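Local structure of acetyl-CoA C-acetyltransferase (Syntrophomonas wolfei subsp. wolfei, 7N7Z) at residues Q90-G95 and H358-T363; V56-L61 and V116-S121; G95-E100 and S393-L398; M13-I18 and I367-Y372; L68-I73 and S85-Q90. The protein probably catalyses the reversible condensation of two acetyl-CoA molecules into acetoacetyl-CoA and free CoA, as in other thiolases of this class. All blocks are in the same frame, centred on the assembly; numbering follows the deposited sequence.

Contact 1: residues Q90-G95 and H358-T363; sequences QNCASG and HPVGAT
Cys92 meets His358 in the predicted catalytic centre of the thiolase fold, where helices 94-107 and 360-378, both buried in its middle layer, bring their starts together. As in other thiolases, Cys92 probably carries the acyl group and His358 probably acts as a proton acceptor; the side chain of Cys388, the second predicted acceptor, is about 6 Å from that of Cys92.

The sulfur-aromatic contact is made at the edge of the imidazole. Cys92 SG lies 3.3 Å from His358 NE2 and 86° off the ring normal, and Cys92 CB sits in the ring plane as well. The far side of the ring is fixed by hydrogen bonds: His358 ND1 donates to Thr363 OG1 over 2.8 Å, with the oxygen 19° out of the ring plane, and Thr363 OG1 in turn donates to Pro359 O. With an alanine in place of His358, Cys92 SG would probably be left without its ring neighbour and Thr363 OG1 without the N-H that it accepts.

Van der Waals packing comes from Val360, in a rotamer (chi1 -175°, CG1 anti to the backbone N) that points CG1 at the Asn91 carbonyl carbon (C, 3.4 Å) and at Cys92 SG (3.8 Å). Val360 CA lies over one face of the imidazole, offset toward its rim.

Polar bonds also brace the turn that carries Cys92. Ser94 OG accepts from Gln90 N and donates to Asn91 O, while Asn91 ND2 is held by Gly390 O. Across the backbones, Cys92 CA directs a C-H at Val360 O from 3.6 Å, and Ser94 CB rests 3.8 Å from Gly361 O.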
# COMPACT_ATOMS: atom_id res chain seq x y z
N GLN B 90 3.25 5.07 -27.16
CA GLN B 90 4.61 5.38 -27.58
C GLN B 90 5.12 6.57 -26.77
O GLN B 90 5.67 7.54 -27.30
CB GLN B 90 4.68 5.66 -29.09
CG GLN B 90 6.09 5.63 -29.66
CD GLN B 90 6.12 5.48 -31.18
OE1 GLN B 90 5.30 4.78 -31.76
NE2 GLN B 90 7.08 6.14 -31.81
N ASN B 91 4.92 6.49 -25.46
CA ASN B 91 5.23 7.57 -24.52
C ASN B 91 4.68 8.90 -25.03
O ASN B 91 3.46 9.05 -25.18
CB ASN B 91 6.74 7.64 -24.27
CG ASN B 91 7.19 6.67 -23.19
OD1 ASN B 91 6.45 6.39 -22.24
ND2 ASN B 91 8.41 6.16 -23.32
N CYS B 92 5.55 9.87 -25.31
CA CYS B 92 5.07 11.21 -25.66
C CYS B 92 4.38 11.22 -27.01
O CYS B 92 3.51 12.07 -27.25
CB CYS B 92 6.24 12.20 -25.64
SG CYS B 92 7.33 12.01 -24.21
N ALA B 93 4.74 10.31 -27.91
CA ALA B 93 4.15 10.23 -29.24
C ALA B 93 2.97 9.27 -29.29
O ALA B 93 2.58 8.84 -30.38
CB ALA B 93 5.20 9.82 -30.27
N SER B 94 2.40 8.92 -28.13
CA SER B 94 1.28 7.99 -28.10
C SER B 94 0.15 8.46 -29.02
O SER B 94 -0.35 7.69 -29.84
CB SER B 94 0.78 7.85 -26.66
OG SER B 94 1.52 6.88 -25.95
N GLY B 95 -0.25 9.72 -28.89
CA GLY B 95 -1.34 10.23 -29.71
C GLY B 95 -1.01 10.25 -31.19
O GLY B 95 -1.90 10.10 -32.02
N HIS B 358 2.96 19.37 -20.81
CA HIS B 358 3.21 18.15 -21.57
C HIS B 358 2.43 16.99 -20.98
O HIS B 358 2.97 16.15 -20.25
CB HIS B 358 4.71 17.83 -21.60
CG HIS B 358 5.06 16.63 -22.43
ND1 HIS B 358 4.33 16.25 -23.54
CD2 HIS B 358 6.06 15.72 -22.31
CE1 HIS B 358 4.87 15.16 -24.06
NE2 HIS B 358 5.92 14.82 -23.34
N PRO B 359 1.14 16.90 -21.29
CA PRO B 359 0.41 15.66 -20.98
C PRO B 359 0.89 14.56 -21.92
O PRO B 359 0.54 14.58 -23.10
CB PRO B 359 -1.05 16.02 -21.22
CG PRO B 359 -1.01 17.18 -22.17
CD PRO B 359 0.29 17.91 -21.94
N VAL B 360 1.68 13.62 -21.40
CA VAL B 360 2.46 12.74 -22.27
C VAL B 360 1.57 12.03 -23.28
O VAL B 360 1.82 12.08 -24.49
CB VAL B 360 3.26 11.73 -21.42
CG1 VAL B 360 4.18 10.90 -22.30
CG2 VAL B 360 4.06 12.46 -20.35
N GLY B 361 0.54 11.33 -22.80
CA GLY B 361 -0.27 10.52 -23.69
C GLY B 361 -1.09 11.33 -24.69
O GLY B 361 -1.36 10.86 -25.80
N ALA B 362 -1.49 12.54 -24.31
CA ALA B 362 -2.31 13.38 -25.18
C ALA B 362 -1.49 14.25 -26.12
O ALA B 362 -2.01 14.65 -27.17
CB ALA B 362 -3.22 14.28 -24.33
N THR B 363 -0.23 14.53 -25.79
CA THR B 363 0.52 15.54 -26.52
C THR B 363 0.71 15.16 -27.98
O THR B 363 0.64 16.02 -28.87
CB THR B 363 1.88 15.77 -25.85
OG1 THR B 363 1.68 16.32 -24.54
CG2 THR B 363 2.73 16.72 -26.68

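Contact 2: residues V56-L61 and V116-S121; sequences VGATCL and VTAVES
Val56, Gly57 and Ala58 pair in parallel with Val116, Thr117 and Ala118, the two strands inclined by 18°. Backbone hydrogen bonds run from Thr117 N to Val56 O, from Ala58 N to Thr117 O and from Val119 N to Ala58 O. On the face that carries Thr117 a water bridges the strands, donating to Ala58 O at 2.7 Å and hydrogen-bonded to Thr117 OG1 at 3.0 Å.

Side-chain hydrogen bonds take over where the pairing ends. Thr59 OG1, anti to its own backbone N (chi1 -162°), donates to Val119 O over 2.8 Å, arriving from above the carbonyl plane. Glu120 bends at chi2 and lays its carboxylate against two successive amides: OE1 receives Cys60 N at 2.6 Å through its syn lone pair, and OE2 receives Leu61 N at 3.2 Å on the syn side, 17° out of the plane. This two-pronged grip fixes the rotation of the buried carboxylate and ties down the departing chain.

Apolar contact is light. Ala58 CB and Ala118 CB touch at 3.9 Å on the face that also carries Val56 and Val116 and packs on Ala98 of helix 94-107; Thr117 faces Ala38 of helix 30-45.

In the layered alpha-beta-alpha-beta-alpha thiolase fold this parallel pair lies in a sheet between helices 94-107 and 30-45, and its strand ends lead to the predicted active site, with the Cys60 side chain about 7 Å from that of Cys92.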
# COMPACT_ATOMS: atom_id res chain seq x y z
N VAL B 56 -9.04 4.12 -31.72
CA VAL B 56 -7.65 3.87 -31.37
C VAL B 56 -7.30 4.86 -30.26
O VAL B 56 -7.16 6.06 -30.50
CB VAL B 56 -6.71 4.02 -32.57
CG1 VAL B 56 -5.30 3.59 -32.20
CG2 VAL B 56 -7.23 3.21 -33.75
N GLY B 57 -7.18 4.35 -29.03
CA GLY B 57 -6.97 5.19 -27.87
C GLY B 57 -5.50 5.25 -27.49
O GLY B 57 -4.83 4.22 -27.39
N ALA B 58 -5.02 6.47 -27.28
CA ALA B 58 -3.65 6.72 -26.88
C ALA B 58 -3.59 7.15 -25.42
O ALA B 58 -4.42 7.96 -24.97
CB ALA B 58 -3.00 7.79 -27.77
N THR B 59 -2.63 6.61 -24.69
CA THR B 59 -2.37 7.00 -23.31
C THR B 59 -1.07 6.34 -22.88
O THR B 59 -0.72 5.26 -23.35
CB THR B 59 -3.51 6.59 -22.37
OG1 THR B 59 -3.41 7.34 -21.15
CG2 THR B 59 -3.44 5.10 -22.05
N CYS B 60 -0.35 7.01 -21.97
CA CYS B 60 0.92 6.48 -21.51
C CYS B 60 0.76 5.63 -20.24
O CYS B 60 1.43 4.60 -20.11
CB CYS B 60 1.92 7.62 -21.27
SG CYS B 60 3.49 7.12 -20.52
N LEU B 61 -0.12 6.03 -19.33
CA LEU B 61 -0.32 5.32 -18.05
C LEU B 61 -1.75 4.78 -17.99
O LEU B 61 -2.68 5.47 -17.57
CB LEU B 61 -0.00 6.24 -16.86
CG LEU B 61 1.47 6.31 -16.42
CD1 LEU B 61 1.92 5.00 -15.78
CD2 LEU B 61 2.38 6.66 -17.57
N VAL B 116 -9.77 8.59 -32.96
CA VAL B 116 -8.51 8.55 -32.23
C VAL B 116 -8.64 9.43 -31.00
O VAL B 116 -8.95 10.62 -31.12
CB VAL B 116 -7.32 9.00 -33.10
CG1 VAL B 116 -6.03 8.99 -32.29
CG2 VAL B 116 -7.19 8.10 -34.33
N THR B 117 -8.42 8.85 -29.83
CA THR B 117 -8.41 9.58 -28.58
C THR B 117 -7.01 9.52 -27.98
O THR B 117 -6.34 8.48 -28.06
CB THR B 117 -9.43 9.03 -27.58
OG1 THR B 117 -9.12 7.66 -27.29
CG2 THR B 117 -10.84 9.13 -28.14
N ALA B 118 -6.58 10.62 -27.39
CA ALA B 118 -5.26 10.72 -26.76
C ALA B 118 -5.44 11.46 -25.44
O ALA B 118 -5.91 12.60 -25.44
CB ALA B 118 -4.26 11.44 -27.67
N VAL B 119 -5.07 10.82 -24.34
CA VAL B 119 -5.38 11.35 -23.02
C VAL B 119 -4.27 11.01 -22.05
O VAL B 119 -3.61 9.97 -22.16
CB VAL B 119 -6.74 10.82 -22.50
CG1 VAL B 119 -6.67 9.31 -22.29
CG2 VAL B 119 -7.12 11.52 -21.20
N GLU B 120 -4.06 11.90 -21.08
CA GLU B 120 -3.18 11.63 -19.95
C GLU B 120 -3.66 12.48 -18.78
O GLU B 120 -3.60 13.71 -18.84
CB GLU B 120 -1.72 11.94 -20.28
CG GLU B 120 -0.72 11.22 -19.39
CD GLU B 120 -0.80 9.71 -19.55
OE1 GLU B 120 -0.61 9.23 -20.68
OE2 GLU B 120 -1.04 9.02 -18.54
N SER B 121 -4.15 11.82 -17.73
CA SER B 121 -4.53 12.49 -16.49
C SER B 121 -3.44 12.15 -15.47
O SER B 121 -3.60 11.26 -14.63
CB SER B 121 -5.91 12.05 -16.02
OG SER B 121 -6.17 12.49 -14.70
O HOH W 1 -7.05 7.21 -25.20

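Contact 3: residues G95-E100 and S393-L398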
# COMPACT_ATOMS: atom_id res chain seq x y z
N GLY B 95 -0.25 9.72 -28.89
CA GLY B 95 -1.34 10.23 -29.71
C GLY B 95 -1.01 10.25 -31.19
O GLY B 95 -1.90 10.10 -32.02
N MET B 96 0.27 10.43 -31.53
CA MET B 96 0.67 10.45 -32.93
C MET B 96 0.78 9.04 -33.51
O MET B 96 0.59 8.86 -34.72
CB MET B 96 2.00 11.20 -33.07
CG MET B 96 2.56 11.25 -34.49
SD MET B 96 3.57 12.69 -34.94
CE MET B 96 2.63 14.06 -34.29
N ARG B 97 1.06 8.04 -32.67
CA ARG B 97 1.07 6.66 -33.13
C ARG B 97 -0.35 6.11 -33.26
O ARG B 97 -0.64 5.35 -34.19
CB ARG B 97 1.90 5.78 -32.19
CG ARG B 97 2.18 4.37 -32.73
CD ARG B 97 3.02 4.40 -34.00
NE ARG B 97 3.19 3.09 -34.60
CZ ARG B 97 4.21 2.27 -34.38
NH1 ARG B 97 5.18 2.60 -33.54
NH2 ARG B 97 4.26 1.10 -35.02
N ALA B 98 -1.24 6.47 -32.33
CA ALA B 98 -2.65 6.15 -32.50
C ALA B 98 -3.17 6.71 -33.81
O ALA B 98 -3.95 6.06 -34.51
CB ALA B 98 -3.46 6.70 -31.32
N THR B 99 -2.75 7.93 -34.16
CA THR B 99 -3.15 8.52 -35.43
C THR B 99 -2.67 7.68 -36.60
O THR B 99 -3.43 7.44 -37.55
CB THR B 99 -2.61 9.95 -35.53
OG1 THR B 99 -3.20 10.76 -34.50
CG2 THR B 99 -2.91 10.55 -36.89
N GLU B 100 -1.42 7.22 -36.55
CA GLU B 100 -0.89 6.40 -37.64
C GLU B 100 -1.65 5.09 -37.76
O GLU B 100 -2.09 4.70 -38.85
CB GLU B 100 0.60 6.14 -37.43
CG GLU B 100 1.31 5.64 -38.67
CD GLU B 100 2.76 5.28 -38.42
OE1 GLU B 100 3.61 5.61 -39.28
OE2 GLU B 100 3.06 4.67 -37.37
N SER B 393 12.28 6.55 -29.72
CA SER B 393 11.45 6.39 -30.91
C SER B 393 10.55 7.59 -31.13
O SER B 393 9.39 7.59 -30.69
CB SER B 393 10.62 5.11 -30.82
OG SER B 393 11.45 3.96 -30.84
N ALA B 394 11.06 8.62 -31.81
CA ALA B 394 10.31 9.84 -32.06
C ALA B 394 9.46 9.71 -33.32
O ALA B 394 9.60 8.78 -34.11
CB ALA B 394 11.26 11.03 -32.18
N MET B 395 8.56 10.68 -33.51
CA MET B 395 7.62 10.65 -34.62
C MET B 395 7.50 12.04 -35.24
O MET B 395 7.81 13.06 -34.61
CB MET B 395 6.24 10.18 -34.17
CG MET B 395 6.08 8.67 -34.13
SD MET B 395 4.41 8.15 -33.71
CE MET B 395 3.68 8.04 -35.35
N ALA B 396 7.05 12.05 -36.49
CA ALA B 396 6.76 13.28 -37.21
C ALA B 396 5.67 12.98 -38.23
O ALA B 396 5.54 11.85 -38.70
CB ALA B 396 8.00 13.85 -37.91
N SER B 397 4.87 14.00 -38.55
CA SER B 397 3.77 13.83 -39.48
C SER B 397 3.57 15.12 -40.26
O SER B 397 3.87 16.21 -39.77
CB SER B 397 2.47 13.45 -38.75
OG SER B 397 2.18 14.36 -37.72
N LEU B 398 3.06 14.98 -41.49
CA LEU B 398 2.84 16.10 -42.39
C LEU B 398 1.41 16.08 -42.90
O LEU B 398 0.84 15.01 -43.14
CB LEU B 398 3.82 16.07 -43.56
CG LEU B 398 5.30 16.16 -43.18
CD1 LEU B 398 6.17 15.65 -44.32
CD2 LEU B 398 5.67 17.58 -42.80
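Met96 sends CG anti to its backbone N (chi1 178°) and curls its methyl round at chi3 (-45°), whereas Met395 keeps CG beside its own N and bends at its last torsion; with these torsions the two thioether chains slide past each other in opposite directions. Met395 CE lies 3.5 Å from Met96 CG, and Met96 SD is 3.7 Å from Met395 CB. The Met395 methyl also comes up to the helix backbone, 3.3 Å from Met96 O.

The further end of Met96 reaches Ser397, whose OG is 3.5 Å from Met96 CE; that hydroxyl is hydrogen-bonded to Trp399 NE1. Arg97 crosses Met395 at about a right angle, with its CB 3.8 Å from Met395 SD. Glu100 comes within reach as well, its OE2 being 4.0 Å from Met395 CE.

These charged residues use their polar ends in other directions. Arg97 NE and Glu100 OE2 form a salt bridge by charge alone, the oxygen lying well out of the guanidinium plane, while Arg97 NH1 hydrogen-bonds to Gln90 OE1. Glu54 and Lys110 of the second subunit make salt bridges to Arg97 and Glu100 respectively.

Helix segment 95-100 packs on strand segment 394-398 at 55° in the interior of the thiolase fold. With no hydrogen bond between the segments, their cohesion rests on dispersion among flexible methionine chains, and the buried charges are probably balanced within the helix and across the subunit interface.

Contact 4: residues M13-I18 and I367-Y372; sequences MARTPI and IIVSMY
Met13 and Val369 are the nearest pair by CA atoms, 6.1 Å apart, as strand 13-15 passes over helix 367-372 at 119° with the axes 8.4 Å apart. This is sheet-on-helix packing within the layered thiolase fold: strand 8-20 lies in the large mixed sheet, and helix 360-378 is one of the buried helices beneath it.

Most of the contact belongs to Met13. Its CG stands anti to the carbonyl carbon (chi1 -62°), and a bend at the thioether swings the methyl onto the helix. There CE touches Ile368 CG2 at 3.5 Å, the two side chains crossing at about a right angle, and presses tightly on Val369 CA at 3.5 Å. Val369 CG2 flanks the same methyl at 3.7 Å. Met277 of strand 277-285 touches Met13, Ile368 and Tyr372, extending the apolar cluster.

At the other end the contact turns polar. Arg15 and Ser370 approach each other without a direct bond; Glu202 OE2 joins them, as a salt-bridge partner of Arg15 NE and a hydrogen-bond acceptor for Ser370 OG. Arg15 NH1 also pairs with Asp220 and donates to Thr16 O at 3.1 Å, so several bonds hold the guanidinium in place.

A Met-aromatic contact completes the joint: Met13 SD lies 4.7 Å from the centroid of the Tyr372 ring, placed obliquely at 40° from its normal, and 3.9 Å from Tyr372 CB.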
# COMPACT_ATOMS: atom_id res chain seq x y z
N MET B 13 -11.78 17.73 -34.84
CA MET B 13 -10.66 17.79 -33.91
C MET B 13 -11.06 18.61 -32.69
O MET B 13 -11.76 19.61 -32.81
CB MET B 13 -9.43 18.43 -34.58
CG MET B 13 -8.91 17.65 -35.77
SD MET B 13 -7.48 18.44 -36.52
CE MET B 13 -6.15 17.52 -35.77
N ALA B 14 -10.59 18.18 -31.52
CA ALA B 14 -10.89 18.88 -30.29
C ALA B 14 -9.91 18.45 -29.22
O ALA B 14 -9.32 17.37 -29.28
CB ALA B 14 -12.33 18.62 -29.82
N ARG B 15 -9.73 19.32 -28.23
CA ARG B 15 -8.95 19.00 -27.05
C ARG B 15 -9.54 19.75 -25.86
O ARG B 15 -10.21 20.78 -26.02
CB ARG B 15 -7.46 19.36 -27.23
CG ARG B 15 -7.15 20.85 -27.31
CD ARG B 15 -5.67 21.11 -27.07
NE ARG B 15 -5.31 22.52 -27.17
CZ ARG B 15 -5.17 23.35 -26.14
NH1 ARG B 15 -5.39 22.95 -24.89
NH2 ARG B 15 -4.80 24.61 -26.36
N THR B 16 -9.30 19.22 -24.67
CA THR B 16 -9.63 19.93 -23.45
C THR B 16 -8.52 20.91 -23.13
O THR B 16 -7.45 20.89 -23.75
CB THR B 16 -9.82 18.94 -22.30
OG1 THR B 16 -8.55 18.42 -21.90
CG2 THR B 16 -10.72 17.78 -22.73
N PRO B 17 -8.74 21.82 -22.18
CA PRO B 17 -7.62 22.63 -21.69
C PRO B 17 -6.55 21.75 -21.07
O PRO B 17 -6.81 20.63 -20.64
CB PRO B 17 -8.28 23.55 -20.64
CG PRO B 17 -9.73 23.55 -20.99
CD PRO B 17 -10.02 22.19 -21.55
N ILE B 18 -5.33 22.27 -21.04
CA ILE B 18 -4.21 21.58 -20.42
C ILE B 18 -4.15 22.03 -18.96
O ILE B 18 -3.76 23.16 -18.67
CB ILE B 18 -2.89 21.85 -21.15
CG1 ILE B 18 -3.02 21.43 -22.62
CG2 ILE B 18 -1.74 21.11 -20.48
CD1 ILE B 18 -1.79 21.71 -23.46
N ILE B 367 -0.60 18.41 -30.41
CA ILE B 367 0.12 19.31 -31.30
C ILE B 367 -0.37 19.19 -32.74
O ILE B 367 -0.22 20.13 -33.52
CB ILE B 367 1.64 19.06 -31.20
CG1 ILE B 367 2.00 17.64 -31.63
CG2 ILE B 367 2.12 19.32 -29.78
CD1 ILE B 367 3.49 17.43 -31.81
N ILE B 368 -0.95 18.05 -33.12
CA ILE B 368 -1.60 17.96 -34.42
C ILE B 368 -2.85 18.82 -34.44
O ILE B 368 -3.11 19.55 -35.40
CB ILE B 368 -1.92 16.49 -34.77
CG1 ILE B 368 -0.64 15.69 -35.00
CG2 ILE B 368 -2.79 16.42 -36.00
CD1 ILE B 368 -0.85 14.20 -34.87
N VAL B 369 -3.65 18.75 -33.37
CA VAL B 369 -4.85 19.58 -33.28
C VAL B 369 -4.47 21.06 -33.33
O VAL B 369 -5.04 21.84 -34.10
CB VAL B 369 -5.63 19.25 -31.99
CG1 VAL B 369 -6.70 20.31 -31.73
CG2 VAL B 369 -6.25 17.87 -32.08
N SER B 370 -3.49 21.46 -32.52
CA SER B 370 -3.08 22.86 -32.49
C SER B 370 -2.46 23.27 -33.82
O SER B 370 -2.68 24.40 -34.29
CB SER B 370 -2.09 23.09 -31.35
OG SER B 370 -2.73 22.93 -30.09
N MET B 371 -1.69 22.38 -34.45
CA MET B 371 -1.12 22.68 -35.75
C MET B 371 -2.21 23.09 -36.74
O MET B 371 -2.12 24.15 -37.37
CB MET B 371 -0.35 21.47 -36.28
CG MET B 371 0.28 21.68 -37.66
SD MET B 371 0.63 20.12 -38.49
CE MET B 371 -1.02 19.64 -38.98
N TYR B 372 -3.24 22.26 -36.88
CA TYR B 372 -4.30 22.56 -37.84
C TYR B 372 -4.92 23.93 -37.56
O TYR B 372 -5.00 24.78 -38.45
CB TYR B 372 -5.39 21.49 -37.80
CG TYR B 372 -6.69 21.99 -38.38
CD1 TYR B 372 -6.88 22.07 -39.75
CD2 TYR B 372 -7.73 22.41 -37.55
CE1 TYR B 372 -8.06 22.54 -40.29
CE2 TYR B 372 -8.92 22.89 -38.08
CZ TYR B 372 -9.08 22.95 -39.45
OH TYR B 372 -10.25 23.42 -39.98

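Contact 5: residues L68-I73 and S85-Q90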
# COMPACT_ATOMS: atom_id res chain seq x y z
N LEU B 68 -9.56 -1.94 -20.82
CA LEU B 68 -9.49 -1.32 -22.14
C LEU B 68 -10.28 -0.01 -22.16
O LEU B 68 -11.39 0.04 -22.71
CB LEU B 68 -10.02 -2.28 -23.21
CG LEU B 68 -9.63 -1.97 -24.66
CD1 LEU B 68 -8.12 -1.85 -24.81
CD2 LEU B 68 -10.18 -3.04 -25.60
N PRO B 69 -9.74 1.05 -21.58
CA PRO B 69 -10.49 2.31 -21.47
C PRO B 69 -11.02 2.79 -22.81
O PRO B 69 -12.15 3.29 -22.89
CB PRO B 69 -9.45 3.29 -20.90
CG PRO B 69 -8.51 2.42 -20.13
CD PRO B 69 -8.44 1.12 -20.88
N PRO B 70 -10.24 2.68 -23.90
CA PRO B 70 -10.76 3.14 -25.19
C PRO B 70 -12.08 2.49 -25.59
O PRO B 70 -12.91 3.13 -26.23
CB PRO B 70 -9.63 2.80 -26.17
CG PRO B 70 -8.40 2.78 -25.33
CD PRO B 70 -8.84 2.22 -24.01
N ARG B 71 -12.29 1.22 -25.23
CA ARG B 71 -13.58 0.59 -25.47
C ARG B 71 -14.66 1.22 -24.59
O ARG B 71 -15.80 1.40 -25.03
CB ARG B 71 -13.49 -0.91 -25.24
CG ARG B 71 -14.82 -1.66 -25.35
CD ARG B 71 -15.41 -1.59 -26.76
NE ARG B 71 -16.45 -2.60 -26.95
CZ ARG B 71 -16.99 -2.91 -28.12
NH1 ARG B 71 -16.63 -2.30 -29.24
NH2 ARG B 71 -17.92 -3.86 -28.17
N ILE B 72 -14.31 1.56 -23.35
CA ILE B 72 -15.25 2.28 -22.50
C ILE B 72 -15.56 3.64 -23.10
O ILE B 72 -16.72 4.07 -23.15
CB ILE B 72 -14.69 2.41 -21.07
CG1 ILE B 72 -14.59 1.04 -20.40
CG2 ILE B 72 -15.56 3.35 -20.24
CD1 ILE B 72 -13.72 1.02 -19.16
N ILE B 73 -14.53 4.35 -23.56
CA ILE B 73 -14.72 5.69 -24.10
C ILE B 73 -15.54 5.63 -25.39
O ILE B 73 -16.40 6.48 -25.63
CB ILE B 73 -13.35 6.37 -24.33
CG1 ILE B 73 -12.65 6.61 -22.99
CG2 ILE B 73 -13.53 7.68 -25.08
CD1 ILE B 73 -11.15 6.75 -23.12
N SER B 85 -11.48 -1.63 -31.17
CA SER B 85 -10.94 -0.89 -30.03
C SER B 85 -9.55 -1.41 -29.72
O SER B 85 -9.29 -2.61 -29.81
CB SER B 85 -11.85 -1.03 -28.81
OG SER B 85 -11.84 -2.36 -28.31
N CYS B 86 -8.66 -0.49 -29.36
CA CYS B 86 -7.32 -0.86 -28.92
C CYS B 86 -6.69 0.34 -28.24
O CYS B 86 -7.12 1.48 -28.43
CB CYS B 86 -6.45 -1.35 -30.08
SG CYS B 86 -5.74 -0.03 -31.08
N MET B 87 -5.66 0.07 -27.45
CA MET B 87 -4.93 1.09 -26.71
C MET B 87 -3.46 1.02 -27.09
O MET B 87 -2.86 -0.06 -27.04
CB MET B 87 -5.10 0.90 -25.20
CG MET B 87 -4.43 1.98 -24.36
SD MET B 87 -5.00 1.93 -22.66
CE MET B 87 -4.16 0.46 -22.10
N VAL B 88 -2.89 2.15 -27.47
CA VAL B 88 -1.52 2.22 -27.97
C VAL B 88 -0.73 3.17 -27.09
O VAL B 88 -1.27 4.13 -26.53
CB VAL B 88 -1.47 2.67 -29.45
CG1 VAL B 88 -2.29 3.94 -29.64
CG2 VAL B 88 -0.04 2.88 -29.92
N SER B 89 0.57 2.90 -26.97
CA SER B 89 1.47 3.75 -26.21
C SER B 89 2.81 3.84 -26.92
O SER B 89 3.41 2.82 -27.25
CB SER B 89 1.67 3.21 -24.78
OG SER B 89 2.53 4.07 -24.05
N GLN B 90 3.25 5.07 -27.16
CA GLN B 90 4.61 5.38 -27.58
C GLN B 90 5.12 6.57 -26.77
O GLN B 90 5.67 7.54 -27.30
CB GLN B 90 4.68 5.66 -29.09
CG GLN B 90 6.09 5.63 -29.66
CD GLN B 90 6.12 5.48 -31.18
OE1 GLN B 90 5.30 4.78 -31.76
NE2 GLN B 90 7.08 6.14 -31.81
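Leu68 and Met87 run past each other in opposite directions, and the leucine meets the strand with its two methyls on different residues. Leu68 CD1 lies 4.1 Å from Met87 CB, and CD2 comes to 3.2 Å from Ser85 OG. CG stands anti to the leucine's own backbone N (chi1 -162°), which carries the fork from the N-cap of the helix over to the strand.

Pro70 crosses Met87 at about a right angle: its CG is 3.8 Å from Met87 CB and 3.6 Å from Cys86 O. Pro69 meets the same methionine further out, with its CD 4.0 Å from Met87 SD. Together the two rings and the leucine branch bound one side of the methionine chain. Arg71 packs on the serine that Leu68 touches, its CB 3.8 Å from Ser85 OG, while its guanidinium turns to Val81 O.

Ser85 OG has its hydrogen bond with Ser393 OG of the second subunit, so the serine serves both the packing and the interface. An alanine in place of Leu68 would probably open a gap between the helix start and the strand, leaving Met87 CB and Ser85 OG without their methyl neighbours.

The contact belongs to the beta-alpha-beta unit of strand 54-58, helix 69-76 and strand 84-89. Helix 30-45 touches Pro69 and Ile73, strand 54-58 neighbours strand 84-89 in the sheet, and residues Met87 to Ser89 pair antiparallel with a strand of the second subunit, continuing the sheet across the interface with that subunit.

All five contacts are buried. Contact 1, its centre about 4 Å from the centre of the chain, is the most central and the one holding predicted catalytic residues; contact 5, its centre about 16 Å from that of the chain, is the most peripheral but is covered by the second subunit. Contacts 1 and 3 share helix 94-107, and contacts 1 and 4 share helix 360-378, whose Ile368 touches Met96 of contact 3. Contacts 2 and 5 meet in the sheet, where Gly57 pairs with Cys86 and Val88. Chemistry follows position: hydrogen bonds join the strands of contact 2, methionines and other apolar groups fill the helix-sheet joints of contacts 3, 4 and 5, and contact 1 sets a thiol beside an imidazole.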